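Local structure of putative mandelate racemase/muconate lactonizing enzyme (Bordetella bronchiseptica, 3DDM) at residues D145-E157 with S331-P343. The protein is a putative mandelate racemase/muconate lactonizing enzyme, a member of the enolase superfamily with a TIM-barrel-like C-terminal domain. The protein carries 1 engineered substitution. Sequence-based numbering, arbitrary orientation.
Sequences DRIGVYASGINPE and SPGLLGVDANDNP. Engineered in segment 331-343: Gly336 (natural residue Glu).
Strands 146-154 and 334-338 run parallel with their segment axes 39° apart, and five backbone hydrogen bonds pass between Gly148, Tyr150 and Ser152 on one side and Leu335, Val337 and Ala339 on the other. Tyr150 grips both sides of Gly336: its N donates to Leu335 O at 3.0 Å, and its O accepts a nearly straight bond from Val337 N at 2.9 Å. Two residues on, Ser152 does the same around Asp338, its N giving to Val337 O and its O taking Ala339 N.

Side chains follow on the two faces. On one, the Tyr150 ring lies over the engineered Gly336 (Glu in the natural sequence), whose CA makes a CH-pi contact 3.5 Å from the ring centroid, displaced toward the rim. With CG between the backbone N and carbonyl carbon (chi1 71°), the ring folds across the neighbouring strand; Leu334 O sits at its edge in plane, and Leu334 CB reaches Tyr150 CD1 at 3.9 Å. The hydroxyl goes on to bond Lys175 NZ. On the other face Val149 CB meets Val337 CG2 at 4.1 Å, with Leu335 alongside. At the end of strand 334-338, Asp338 OD1 accepts Asn340 N at 3.1 Å from above the carboxylate plane, an Asx turn, and its OD2 forms a salt bridge with Arg38 of strand 37-46. Just past that end, Ala339 CB packs against Ile154 CG1 at 4.2 Å.

These are the first and last strands of the barrel, so their pairing closes the (beta/alpha)7-beta barrel of the enolase superfamily. Strand 174-177 continues the sheet beside 146-154, strand 304-309 lies beyond 334-338, and the short strand 359-361 pairs antiparallel with the beginning of 146-154.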
ATOM      1  N   ASP A 145      17.978  31.261   6.340  1.00 48.70           N
ATOM      2  CA  ASP A 145      18.139  30.305   5.243  1.00 46.57           C
ATOM      3  C   ASP A 145      19.378  29.424   5.407  1.00 44.68           C
ATOM      4  O   ASP A 145      19.735  28.675   4.499  1.00 43.68           O
ATOM      5  CB  ASP A 145      18.238  31.059   3.920  1.00 47.37           C
ATOM      6  CG  ASP A 145      19.555  31.812   3.784  1.00 49.45           C
ATOM      7  OD1 ASP A 145      19.989  32.434   4.780  1.00 47.73           O
ATOM      8  OD2 ASP A 145      20.153  31.786   2.681  1.00 51.42           O
ATOM      9  N   ARG A 146      20.038  29.510   6.552  1.00 44.15           N
ATOM     10  CA  ARG A 146      21.236  28.716   6.774  1.00 45.91           C
ATOM     11  C   ARG A 146      20.907  27.479   7.599  1.00 44.53           C
ATOM     12  O   ARG A 146      20.313  27.580   8.668  1.00 44.82           O
ATOM     13  CB  ARG A 146      22.316  29.569   7.465  1.00 48.90           C
ATOM     14  CG  ARG A 146      23.564  28.795   7.881  1.00 56.40           C
ATOM     15  CD  ARG A 146      24.812  29.689   8.004  1.00 64.13           C
ATOM     16  NE  ARG A 146      24.730  30.718   9.050  1.00 72.22           N
ATOM     17  CZ  ARG A 146      24.692  30.477  10.363  1.00 75.14           C
ATOM     18  NH1 ARG A 146      24.726  29.230  10.824  1.00 76.88           N
ATOM     19  NH2 ARG A 146      24.618  31.490  11.224  1.00 74.96           N
ATOM     20  N   ILE A 147      21.283  26.307   7.092  1.00 41.75           N
ATOM     21  CA  ILE A 147      21.012  25.068   7.803  1.00 39.32           C
ATOM     22  C   ILE A 147      22.200  24.105   7.790  1.00 37.93           C
ATOM     23  O   ILE A 147      23.091  24.210   6.954  1.00 37.33           O
ATOM     24  CB  ILE A 147      19.777  24.338   7.208  1.00 38.50           C
ATOM     25  CG1 ILE A 147      20.097  23.827   5.806  1.00 39.27           C
ATOM     26  CG2 ILE A 147      18.573  25.274   7.159  1.00 37.92           C
ATOM     27  CD1 ILE A 147      18.905  23.194   5.103  1.00 41.49           C
ATOM     28  N   GLY A 148      22.206  23.170   8.732  1.00 37.39           N
ATOM     29  CA  GLY A 148      23.270  22.184   8.789  1.00 37.68           C
ATOM     30  C   GLY A 148      22.869  20.917   8.035  1.00 37.68           C
ATOM     31  O   GLY A 148      21.678  20.690   7.777  1.00 39.11           O
ATOM     32  N   VAL A 149      23.852  20.102   7.666  1.00 35.71           N
ATOM     33  CA  VAL A 149      23.588  18.856   6.953  1.00 35.83           C
ATOM     34  C   VAL A 149      24.486  17.741   7.474  1.00 36.97           C
ATOM     35  O   VAL A 149      25.432  17.991   8.237  1.00 37.77           O
ATOM     36  CB  VAL A 149      23.842  18.988   5.431  1.00 35.19           C
ATOM     37  CG1 VAL A 149      23.051  20.133   4.867  1.00 35.21           C
ATOM     38  CG2 VAL A 149      25.321  19.183   5.158  1.00 34.72           C
ATOM     39  N   TYR A 150      24.177  16.508   7.077  1.00 36.61           N
ATOM     40  CA  TYR A 150      24.983  15.357   7.465  1.00 34.61           C
ATOM     41  C   TYR A 150      24.999  14.340   6.331  1.00 33.65           C
ATOM     42  O   TYR A 150      24.039  14.220   5.577  1.00 33.85           O
ATOM     43  CB  TYR A 150      24.477  14.720   8.782  1.00 35.63           C
ATOM     44  CG  TYR A 150      23.152  13.961   8.748  1.00 39.36           C
ATOM     45  CD1 TYR A 150      21.936  14.606   9.026  1.00 40.39           C
ATOM     46  CD2 TYR A 150      23.119  12.586   8.464  1.00 38.66           C
ATOM     47  CE1 TYR A 150      20.722  13.898   9.024  1.00 39.20           C
ATOM     48  CE2 TYR A 150      21.920  11.873   8.458  1.00 38.79           C
ATOM     49  CZ  TYR A 150      20.724  12.531   8.739  1.00 41.13           C
ATOM     50  OH  TYR A 150      19.540  11.818   8.736  1.00 41.33           O
ATOM     51  N   ALA A 151      26.120  13.648   6.181  1.00 34.44           N
ATOM     52  CA  ALA A 151      26.252  12.632   5.149  1.00 34.72           C
ATOM     53  C   ALA A 151      25.415  11.484   5.683  1.00 36.57           C
ATOM     54  O   ALA A 151      25.684  10.953   6.766  1.00 37.51           O
ATOM     55  CB  ALA A 151      27.716  12.215   4.996  1.00 33.31           C
ATOM     56  N   SER A 152      24.392  11.106   4.930  1.00 38.19           N
ATOM     57  CA  SER A 152      23.491  10.059   5.375  1.00 39.11           C
ATOM     58  C   SER A 152      23.599   8.764   4.601  1.00 40.19           C
ATOM     59  O   SER A 152      23.726   8.770   3.384  1.00 41.35           O
ATOM     60  CB  SER A 152      22.049  10.572   5.303  1.00 37.92           C
ATOM     61  OG  SER A 152      21.133   9.596   5.748  1.00 39.40           O
ATOM     62  N   GLY A 153      23.557   7.650   5.325  1.00 42.67           N
ATOM     63  CA  GLY A 153      23.588   6.344   4.691  1.00 43.83           C
ATOM     64  C   GLY A 153      24.897   5.777   4.192  1.00 44.49           C
ATOM     65  O   GLY A 153      24.949   5.222   3.097  1.00 45.60           O
ATOM     66  N   ILE A 154      25.944   5.909   4.995  1.00 45.46           N
ATOM     67  CA  ILE A 154      27.265   5.382   4.674  1.00 47.25           C
ATOM     68  C   ILE A 154      27.227   3.862   4.852  1.00 49.45           C
ATOM     69  O   ILE A 154      26.903   3.371   5.934  1.00 48.81           O
ATOM     70  CB  ILE A 154      28.305   5.971   5.638  1.00 47.70           C
ATOM     71  CG1 ILE A 154      28.411   7.476   5.399  1.00 48.57           C
ATOM     72  CG2 ILE A 154      29.637   5.255   5.488  1.00 46.53           C
ATOM     73  CD1 ILE A 154      28.952   8.237   6.577  1.00 51.42           C
ATOM     74  N   ASN A 155      27.558   3.120   3.800  1.00 52.30           N
ATOM     75  CA  ASN A 155      27.539   1.664   3.872  1.00 54.32           C
ATOM     76  C   ASN A 155      28.572   1.097   4.841  1.00 55.06           C
ATOM     77  O   ASN A 155      29.647   1.667   5.024  1.00 55.20           O
ATOM     78  CB  ASN A 155      27.719   1.055   2.481  1.00 58.33           C
ATOM     79  CG  ASN A 155      26.400   0.930   1.723  1.00 61.99           C
ATOM     80  OD1 ASN A 155      25.849   1.923   1.237  1.00 64.49           O
ATOM     81  ND2 ASN A 155      25.883  -0.296   1.631  1.00 62.99           N
ATOM     82  N   PRO A 156      28.250  -0.049   5.465  1.00 56.01           N
ATOM     83  CA  PRO A 156      29.041  -0.796   6.446  1.00 57.13           C
ATOM     84  C   PRO A 156      30.345  -1.441   6.000  1.00 58.71           C
ATOM     85  O   PRO A 156      31.176  -1.792   6.845  1.00 58.05           O
ATOM     86  CB  PRO A 156      28.049  -1.839   6.949  1.00 56.42           C
ATOM     87  CG  PRO A 156      27.291  -2.154   5.712  1.00 55.28           C
ATOM     88  CD  PRO A 156      27.001  -0.777   5.165  1.00 55.48           C
ATOM     89  N   GLU A 157      30.524  -1.611   4.693  1.00 60.29           N
ATOM     90  CA  GLU A 157      31.741  -2.240   4.181  1.00 63.09           C
ATOM     91  C   GLU A 157      33.012  -1.493   4.589  1.00 63.80           C
ATOM     92  O   GLU A 157      33.891  -2.062   5.240  1.00 64.01           O
ATOM     93  CB  GLU A 157      31.679  -2.366   2.658  1.00 65.03           C
ATOM     94  CG  GLU A 157      30.621  -3.347   2.136  1.00 68.89           C
ATOM     95  CD  GLU A 157      29.190  -2.898   2.424  1.00 71.02           C
ATOM     96  OE1 GLU A 157      28.882  -1.709   2.189  1.00 71.49           O
ATOM     97  OE2 GLU A 157      28.372  -3.736   2.871  1.00 72.56           O
ATOM     98  N   SER A 331      17.956  21.652  20.188  1.00 70.12           N
ATOM     99  CA  SER A 331      19.126  21.261  19.393  1.00 70.68           C
ATOM    100  C   SER A 331      18.934  21.569  17.899  1.00 69.15           C
ATOM    101  O   SER A 331      17.906  21.213  17.307  1.00 71.28           O
ATOM    102  CB  SER A 331      19.403  19.755  19.565  1.00 72.21           C
ATOM    103  OG  SER A 331      19.521  19.384  20.933  1.00 73.75           O
ATOM    104  N   PRO A 332      19.932  22.221  17.266  1.00 66.00           N
ATOM    105  CA  PRO A 332      19.896  22.585  15.841  1.00 62.11           C
ATOM    106  C   PRO A 332      19.533  21.406  14.944  1.00 58.80           C
ATOM    107  O   PRO A 332      20.149  20.350  15.025  1.00 59.85           O
ATOM    108  CB  PRO A 332      21.314  23.076  15.577  1.00 61.31           C
ATOM    109  CG  PRO A 332      21.710  23.660  16.881  1.00 63.83           C
ATOM    110  CD  PRO A 332      21.202  22.647  17.880  1.00 64.85           C
ATOM    111  N   GLY A 333      18.537  21.589  14.087  1.00 54.97           N
ATOM    112  CA  GLY A 333      18.140  20.511  13.202  1.00 51.98           C
ATOM    113  C   GLY A 333      19.146  20.277  12.092  1.00 51.11           C
ATOM    114  O   GLY A 333      19.789  21.213  11.622  1.00 52.27           O
ATOM    115  N   LEU A 334      19.294  19.027  11.666  1.00 49.29           N
ATOM    116  CA  LEU A 334      20.230  18.709  10.596  1.00 46.00           C
ATOM    117  C   LEU A 334      19.524  18.000   9.461  1.00 47.31           C
ATOM    118  O   LEU A 334      18.749  17.068   9.686  1.00 48.51           O
ATOM    119  CB  LEU A 334      21.375  17.842  11.119  1.00 43.34           C
ATOM    120  CG  LEU A 334      22.272  18.480  12.191  1.00 42.07           C
ATOM    121  CD1 LEU A 334      23.560  17.698  12.311  1.00 38.32           C
ATOM    122  CD2 LEU A 334      22.586  19.917  11.813  1.00 42.32           C
ATOM    123  N   LEU A 335      19.781  18.461   8.239  1.00 47.08           N
ATOM    124  CA  LEU A 335      19.181  17.876   7.049  1.00 45.70           C
ATOM    125  C   LEU A 335      20.138  16.809   6.542  1.00 46.26           C
ATOM    126  O   LEU A 335      21.326  17.075   6.357  1.00 47.60           O
ATOM    127  CB  LEU A 335      18.963  18.967   5.999  1.00 46.47           C
ATOM    128  CG  LEU A 335      18.309  18.681   4.638  1.00 46.45           C
ATOM    129  CD1 LEU A 335      19.369  18.407   3.615  1.00 46.75           C
ATOM    130  CD2 LEU A 335      17.330  17.531   4.743  1.00 46.48           C
ATOM    131  N   GLY A 336      19.623  15.595   6.349  1.00 46.33           N
ATOM    132  CA  GLY A 336      20.447  14.494   5.880  1.00 43.38           C
ATOM    133  C   GLY A 336      20.494  14.418   4.371  1.00 43.31           C
ATOM    134  O   GLY A 336      19.465  14.492   3.701  1.00 43.48           O
ATOM    135  N   VAL A 337      21.696  14.272   3.832  1.00 42.15           N
ATOM    136  CA  VAL A 337      21.885  14.194   2.392  1.00 41.32           C
ATOM    137  C   VAL A 337      22.491  12.838   2.049  1.00 43.01           C
ATOM    138  O   VAL A 337      23.437  12.391   2.714  1.00 42.78           O
ATOM    139  CB  VAL A 337      22.836  15.319   1.897  1.00 41.08           C
ATOM    140  CG1 VAL A 337      22.903  15.330   0.379  1.00 38.57           C
ATOM    141  CG2 VAL A 337      22.362  16.666   2.422  1.00 39.62           C
ATOM    142  N   ASP A 338      21.935  12.187   1.026  1.00 43.41           N
ATOM    143  CA  ASP A 338      22.416  10.880   0.567  1.00 43.94           C
ATOM    144  C   ASP A 338      23.932  10.916   0.353  1.00 42.54           C
ATOM    145  O   ASP A 338      24.440  11.754  -0.387  1.00 40.93           O
ATOM    146  CB  ASP A 338      21.735  10.516  -0.753  1.00 47.89           C
ATOM    147  CG  ASP A 338      21.815   9.034  -1.067  1.00 49.72           C
ATOM    148  OD1 ASP A 338      22.781   8.368  -0.624  1.00 49.74           O
ATOM    149  OD2 ASP A 338      20.907   8.540  -1.770  1.00 51.42           O
ATOM    150  N   ALA A 339      24.652   9.999   0.982  1.00 43.03           N
ATOM    151  CA  ALA A 339      26.106   9.974   0.859  1.00 45.80           C
ATOM    152  C   ALA A 339      26.611   9.463  -0.487  1.00 47.98           C
ATOM    153  O   ALA A 339      27.686   9.859  -0.939  1.00 49.74           O
ATOM    154  CB  ALA A 339      26.708   9.141   1.990  1.00 44.49           C
ATOM    155  N   ASN A 340      25.830   8.592  -1.122  1.00 50.62           N
ATOM    156  CA  ASN A 340      26.191   7.990  -2.404  1.00 51.95           C
ATOM    157  C   ASN A 340      25.921   8.876  -3.602  1.00 51.85           C
ATOM    158  O   ASN A 340      25.092   9.770  -3.539  1.00 52.86           O
ATOM    159  CB  ASN A 340      25.457   6.661  -2.570  1.00 54.84           C
ATOM    160  CG  ASN A 340      25.742   5.700  -1.423  1.00 59.31           C
ATOM    161  OD1 ASN A 340      25.216   5.861  -0.319  1.00 60.46           O
ATOM    162  ND2 ASN A 340      26.598   4.707  -1.674  1.00 60.05           N
ATOM    163  N   ASP A 341      26.623   8.619  -4.700  1.00 51.09           N
ATOM    164  CA  ASP A 341      26.458   9.414  -5.907  1.00 49.93           C
ATOM    165  C   ASP A 341      25.131   9.180  -6.609  1.00 48.65           C
ATOM    166  O   ASP A 341      24.704   8.040  -6.794  1.00 49.76           O
ATOM    167  CB  ASP A 341      27.603   9.139  -6.881  1.00 53.36           C
ATOM    168  CG  ASP A 341      28.951   9.570  -6.331  1.00 56.41           C
ATOM    169  OD1 ASP A 341      28.978  10.508  -5.498  1.00 58.04           O
ATOM    170  OD2 ASP A 341      29.982   8.984  -6.742  1.00 57.57           O
ATOM    171  N   ASN A 342      24.477  10.271  -6.992  1.00 46.36           N
ATOM    172  CA  ASN A 342      23.199  10.209  -7.695  1.00 43.33           C
ATOM    173  C   ASN A 342      22.956  11.547  -8.385  1.00 40.93           C
ATOM    174  O   ASN A 342      22.600  12.538  -7.749  1.00 39.32           O
ATOM    175  CB  ASN A 342      22.055   9.893  -6.720  1.00 42.24           C
ATOM    176  CG  ASN A 342      20.674   9.802  -7.412  1.00 41.42           C
ATOM    177  OD1 ASN A 342      19.673   9.492  -6.758  1.00 40.79           O
ATOM    178  ND2 ASN A 342      20.620  10.075  -8.718  1.00 36.70           N
ATOM    179  N   PRO A 343      23.157  11.585  -9.707  1.00 39.29           N
ATOM    180  CA  PRO A 343      22.961  12.802 -10.493  1.00 37.37           C
ATOM    181  C   PRO A 343      21.553  13.346 -10.363  1.00 37.45           C
ATOM    182  O   PRO A 343      21.347  14.556 -10.446  1.00 37.51           O
ATOM    183  CB  PRO A 343      23.280  12.350 -11.911  1.00 37.77           C
ATOM    184  CG  PRO A 343      24.301  11.258 -11.690  1.00 37.11           C
ATOM    185  CD  PRO A 343      23.684  10.494 -10.547  1.00 36.99           C
TER